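Local coordinates for protein aminopeptidase C (Lactobacillus rhamnosus, PDB 4K7C) that probably acts as a bleomycin hydrolase-like cysteine aminopeptidase, removing residues from the N-terminal end of peptides, at residues Lys127-Gln141 / Thr434-Ala446. Residues are numbered along the deposited sequence; the frame is centred on the assembly and turned at random.
Sequences KVAFLLATPQQDGGQ and TVLAPWDPMGALA
G140 and A446 pair backbone to backbone at the very end of the chain: G140 N donates to the terminal carboxylate oxygen A446 OXT (2.9 Å, 168°), and A446 N returns a bond to G140 O (3.1 Å), in the carbonyl plane and on a lone pair. K107 NZ is hydrogen-bonded to both Q137 O and G139 O. In the conformer given, one of two, Q141 NE2 probably donates to M442 O (3.0 Å), from above that carbonyl plane.

Van der Waals packing centres on L445, whose CD1 lies against G139 O (3.4 Å) and whose CD2 faces Q141 CG. CG of Q137 sits between its backbone N and carbonyl carbon (chi1 60°), which sends the extended chain across L445 and lays the amide against CD1; Q137 NE2 also weakly reaches a water held by L445 N. Replacing Q137 by alanine is likely to bare the side of L445 that the amide covers and to cost the water its weak second partner. Farther along, the F130 ring receives P438 CB in an off-centre CH-pi contact (4.1 Å to the centroid), while K127 CG meets the W439 ring edge at CZ3 (3.7 Å) and K127 NZ goes on to a salt bridge with E280. The G139-G140 loop is probably the counterpart of the glycine-bearing substrate-binding loop of papain-like enzymes, with the C-terminal arm lying against it, as in bleomycin hydrolases, where the arm limits cleavage to exopeptidase action.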
loop_
_atom_site.group_PDB
_atom_site.type_symbol
_atom_site.label_atom_id
_atom_site.label_comp_id
_atom_site.label_asym_id
_atom_site.label_seq_id
_atom_site.Cartn_x
_atom_site.Cartn_y
_atom_site.Cartn_z
ATOM N N LYS A 127 21.419 -29.573 33.318
ATOM C CA LYS A 127 20.202 -30.185 32.790
ATOM C C LYS A 127 18.944 -29.443 33.284
ATOM O O LYS A 127 17.959 -29.350 32.548
ATOM C CB LYS A 127 20.163 -31.687 33.175
ATOM C CG LYS A 127 21.063 -32.563 32.354
ATOM C CD LYS A 127 20.932 -34.008 32.885
ATOM C CE LYS A 127 22.038 -34.915 32.377
ATOM N NZ LYS A 127 21.825 -36.317 32.901
ATOM N N VAL A 128 18.930 -28.950 34.525
ATOM C CA VAL A 128 17.761 -28.234 35.047
ATOM C C VAL A 128 17.686 -26.902 34.297
ATOM O O VAL A 128 16.626 -26.503 33.797
ATOM C CB VAL A 128 17.731 -28.065 36.582
ATOM C CG1 VAL A 128 16.563 -27.207 36.999
ATOM C CG2 VAL A 128 17.642 -29.488 37.194
ATOM N N ALA A 129 18.871 -26.295 34.079
ATOM C CA ALA A 129 18.875 -24.993 33.357
ATOM C C ALA A 129 18.362 -25.187 31.949
ATOM O O ALA A 129 17.630 -24.333 31.461
ATOM C CB ALA A 129 20.247 -24.384 33.299
ATOM N N PHE A 130 18.723 -26.285 31.311
ATOM C CA PHE A 130 18.280 -26.556 29.901
ATOM C C PHE A 130 16.769 -26.725 29.768
ATOM O O PHE A 130 16.124 -26.149 28.873
ATOM C CB PHE A 130 19.012 -27.803 29.435
ATOM C CG PHE A 130 18.691 -28.184 28.035
ATOM C CD1 PHE A 130 19.319 -27.566 26.997
ATOM C CD2 PHE A 130 17.712 -29.113 27.785
ATOM C CE1 PHE A 130 19.010 -27.898 25.706
ATOM C CE2 PHE A 130 17.408 -29.465 26.489
ATOM C CZ PHE A 130 18.058 -28.838 25.461
ATOM N N LEU A 131 16.206 -27.497 30.684
ATOM C CA LEU A 131 14.753 -27.576 30.876
ATOM C C LEU A 131 14.019 -26.261 31.020
ATOM O O LEU A 131 13.001 -26.036 30.368
ATOM C CB LEU A 131 14.460 -28.334 32.170
ATOM C CG LEU A 131 14.040 -29.760 32.045
ATOM C CD1 LEU A 131 13.721 -30.260 33.468
ATOM C CD2 LEU A 131 12.807 -29.897 31.113
ATOM N N LEU A 132 14.525 -25.408 31.905
ATOM C CA LEU A 132 13.820 -24.181 32.274
ATOM C C LEU A 132 14.012 -23.129 31.186
ATOM O O LEU A 132 13.189 -22.192 31.099
ATOM C CB LEU A 132 14.260 -23.659 33.600
ATOM C CG LEU A 132 13.914 -24.599 34.714
ATOM C CD1 LEU A 132 14.551 -24.155 36.016
ATOM C CD2 LEU A 132 12.406 -24.707 34.914
ATOM N N ALA A 133 15.098 -23.256 30.440
ATOM C CA ALA A 133 15.384 -22.266 29.388
ATOM C C ALA A 133 14.347 -22.382 28.264
ATOM O O ALA A 133 13.964 -21.374 27.694
ATOM C CB ALA A 133 16.805 -22.399 28.846
ATOM N N THR A 134 13.855 -23.608 28.008
ATOM C CA THR A 134 12.895 -23.822 26.967
ATOM C C THR A 134 11.824 -24.819 27.397
ATOM O O THR A 134 11.879 -26.005 26.993
ATOM C CB THR A 134 13.547 -24.292 25.667
ATOM O OG1 THR A 134 14.727 -23.545 25.415
ATOM C CG2 THR A 134 12.646 -24.081 24.539
ATOM N N PRO A 135 10.912 -24.395 28.290
ATOM C CA PRO A 135 9.985 -25.432 28.807
ATOM C C PRO A 135 9.228 -26.228 27.751
ATOM O O PRO A 135 9.154 -27.460 27.828
ATOM C CB PRO A 135 9.033 -24.614 29.715
ATOM C CG PRO A 135 9.822 -23.437 30.098
ATOM C CD PRO A 135 10.564 -23.086 28.852
ATOM N N GLN A 136 8.695 -25.552 26.752
ATOM C CA GLN A 136 8.262 -26.181 25.544
ATOM C C GLN A 136 8.534 -25.247 24.384
ATOM O O GLN A 136 8.906 -24.098 24.595
ATOM C CB GLN A 136 6.804 -26.556 25.635
ATOM C CG GLN A 136 5.905 -25.369 25.980
ATOM C CD GLN A 136 5.481 -24.576 24.749
ATOM O OE1 GLN A 136 5.043 -25.126 23.717
ATOM N NE2 GLN A 136 5.618 -23.294 24.837
ATOM N N GLN A 137 8.325 -25.722 23.179
ATOM C CA GLN A 137 8.415 -24.887 22.000
ATOM C C GLN A 137 7.581 -25.491 20.894
ATOM O O GLN A 137 7.064 -26.595 21.014
ATOM C CB GLN A 137 9.886 -24.761 21.586
ATOM C CG GLN A 137 10.586 -26.075 21.249
ATOM C CD GLN A 137 12.073 -25.902 20.938
ATOM O OE1 GLN A 137 12.407 -25.326 19.949
ATOM N NE2 GLN A 137 12.951 -26.436 21.794
ATOM N N ASP A 138 7.468 -24.772 19.797
ATOM C CA ASP A 138 6.709 -25.256 18.619
ATOM C C ASP A 138 7.300 -26.440 17.917
ATOM O O ASP A 138 6.543 -27.244 17.408
ATOM C CB ASP A 138 6.461 -24.153 17.576
ATOM C CG ASP A 138 5.464 -23.080 18.028
ATOM O OD1 ASP A 138 4.908 -23.067 19.157
ATOM O OD2 ASP A 138 5.253 -22.109 17.237
ATOM N N GLY A 139 8.643 -26.526 17.828
ATOM C CA GLY A 139 9.275 -27.533 17.051
ATOM C C GLY A 139 9.242 -28.968 17.572
ATOM O O GLY A 139 9.019 -29.233 18.779
ATOM N N GLY A 140 9.700 -29.851 16.689
ATOM C CA GLY A 140 9.795 -31.253 17.041
ATOM C C GLY A 140 10.582 -32.099 16.061
ATOM O O GLY A 140 11.396 -31.605 15.256
ATOM N N GLN A 141 10.415 -33.413 16.192
ATOM C CA GLN A 141 11.042 -34.374 15.321
ATOM C C GLN A 141 9.989 -35.422 14.908
ATOM O O GLN A 141 8.914 -35.529 15.537
ATOM C CB GLN A 141 12.257 -35.005 16.064
ATOM C CG GLN A 141 13.212 -33.995 16.665
ATOM C CD GLN A 141 14.613 -34.530 16.952
ATOM O OE1 GLN A 141 14.969 -35.634 16.548
ATOM N NE2 GLN A 141 15.417 -33.737 17.617
ATOM N N THR A 434 22.265 -45.558 21.999
ATOM C CA THR A 434 23.158 -44.575 22.587
ATOM C C THR A 434 22.387 -43.270 22.929
ATOM O O THR A 434 21.696 -42.690 22.071
ATOM C CB THR A 434 24.266 -44.250 21.588
ATOM O OG1 THR A 434 24.904 -45.469 21.153
ATOM C CG2 THR A 434 25.276 -43.279 22.161
ATOM N N VAL A 435 22.535 -42.832 24.168
ATOM C CA VAL A 435 21.785 -41.722 24.698
ATOM C C VAL A 435 22.672 -40.495 24.556
ATOM O O VAL A 435 23.698 -40.444 25.111
ATOM C CB VAL A 435 21.307 -41.977 26.121
ATOM C CG1 VAL A 435 20.540 -40.787 26.692
ATOM C CG2 VAL A 435 20.424 -43.242 26.175
ATOM N N LEU A 436 22.292 -39.583 23.683
ATOM C CA LEU A 436 22.974 -38.306 23.550
ATOM C C LEU A 436 22.511 -37.363 24.649
ATOM O O LEU A 436 21.393 -37.465 25.170
ATOM C CB LEU A 436 22.683 -37.735 22.178
ATOM C CG LEU A 436 23.063 -38.677 21.024
ATOM C CD1 LEU A 436 22.474 -38.246 19.690
ATOM C CD2 LEU A 436 24.567 -38.890 20.955
ATOM N N ALA A 437 23.359 -36.394 24.957
ATOM C CA ALA A 437 23.049 -35.326 25.901
ATOM C C ALA A 437 21.859 -34.446 25.413
ATOM O O ALA A 437 21.611 -34.284 24.267
ATOM C CB ALA A 437 24.318 -34.447 26.101
ATOM N N PRO A 438 21.129 -33.777 26.337
ATOM C CA PRO A 438 19.912 -33.019 25.925
ATOM C C PRO A 438 20.142 -31.916 24.863
ATOM O O PRO A 438 19.263 -31.595 24.026
ATOM C CB PRO A 438 19.432 -32.403 27.249
ATOM C CG PRO A 438 19.950 -33.332 28.300
ATOM C CD PRO A 438 21.257 -33.878 27.803
ATOM N N TRP A 439 21.325 -31.328 24.971
ATOM C CA TRP A 439 21.782 -30.159 24.197
ATOM C C TRP A 439 22.571 -30.680 22.993
ATOM O O TRP A 439 23.236 -29.916 22.292
ATOM C CB TRP A 439 22.711 -29.275 25.107
ATOM C CG TRP A 439 23.684 -30.049 25.942
ATOM C CD1 TRP A 439 24.881 -30.566 25.559
ATOM C CD2 TRP A 439 23.493 -30.441 27.283
ATOM N NE1 TRP A 439 25.462 -31.277 26.608
ATOM C CE2 TRP A 439 24.648 -31.149 27.698
ATOM C CE3 TRP A 439 22.473 -30.229 28.204
ATOM C CZ2 TRP A 439 24.745 -31.723 28.960
ATOM C CZ3 TRP A 439 22.609 -30.750 29.464
ATOM C CH2 TRP A 439 23.714 -31.500 29.828
ATOM N N ASP A 440 22.551 -31.987 22.754
ATOM C CA ASP A 440 23.104 -32.487 21.463
ATOM C C ASP A 440 22.488 -31.824 20.259
ATOM O O ASP A 440 21.291 -31.529 20.225
ATOM C CB ASP A 440 22.928 -34.022 21.328
ATOM C CG ASP A 440 23.812 -34.608 20.224
ATOM O OD1 ASP A 440 23.364 -34.649 19.047
ATOM O OD2 ASP A 440 24.902 -35.099 20.593
ATOM N N PRO A 441 23.291 -31.609 19.157
ATOM C CA PRO A 441 22.628 -31.003 18.046
ATOM C C PRO A 441 21.537 -31.782 17.405
ATOM O O PRO A 441 20.727 -31.171 16.766
ATOM C CB PRO A 441 23.711 -30.829 16.990
ATOM C CG PRO A 441 24.931 -31.318 17.580
ATOM C CD PRO A 441 24.757 -31.560 19.023
HETATM N N MSE A 442 21.537 -33.092 17.485
HETATM C CA MSE A 442 20.427 -33.882 16.930
HETATM C C MSE A 442 19.196 -33.933 17.822
HETATM O O MSE A 442 18.225 -34.653 17.505
HETATM C CB MSE A 442 20.984 -35.313 16.755
HETATM C CG MSE A 442 22.008 -35.449 15.603
HETATM SE SE MSE A 442 21.535 -34.942 13.825
HETATM C CE MSE A 442 22.674 -33.349 13.698
ATOM N N GLY A 443 19.304 -33.321 18.995
ATOM C CA GLY A 443 18.163 -32.998 19.874
ATOM C C GLY A 443 17.416 -31.729 19.448
ATOM O O GLY A 443 16.397 -31.329 20.105
ATOM N N ALA A 444 17.964 -31.057 18.411
ATOM C CA ALA A 444 17.349 -29.856 17.829
ATOM C C ALA A 444 15.941 -30.267 17.393
ATOM O O ALA A 444 15.683 -31.395 16.878
ATOM C CB ALA A 444 18.121 -29.315 16.634
ATOM N N LEU A 445 15.044 -29.353 17.722
ATOM C CA LEU A 445 13.666 -29.459 17.365
ATOM C C LEU A 445 13.449 -28.405 16.262
ATOM O O LEU A 445 13.777 -27.183 16.404
ATOM C CB LEU A 445 12.781 -29.136 18.571
ATOM C CG LEU A 445 12.867 -29.941 19.862
ATOM C CD1 LEU A 445 11.706 -29.604 20.802
ATOM C CD2 LEU A 445 12.878 -31.428 19.586
ATOM N N ALA A 446 12.867 -28.880 15.183
ATOM C CA ALA A 446 12.610 -28.065 14.019
ATOM C C ALA A 446 11.148 -27.753 13.881
ATOM O O ALA A 446 10.633 -26.794 13.287
ATOM C CB ALA A 446 13.011 -28.896 12.833
ATOM O OXT ALA A 446 10.364 -28.628 14.192
HETATM O O HOH W 1 15.731 -27.045 19.900
#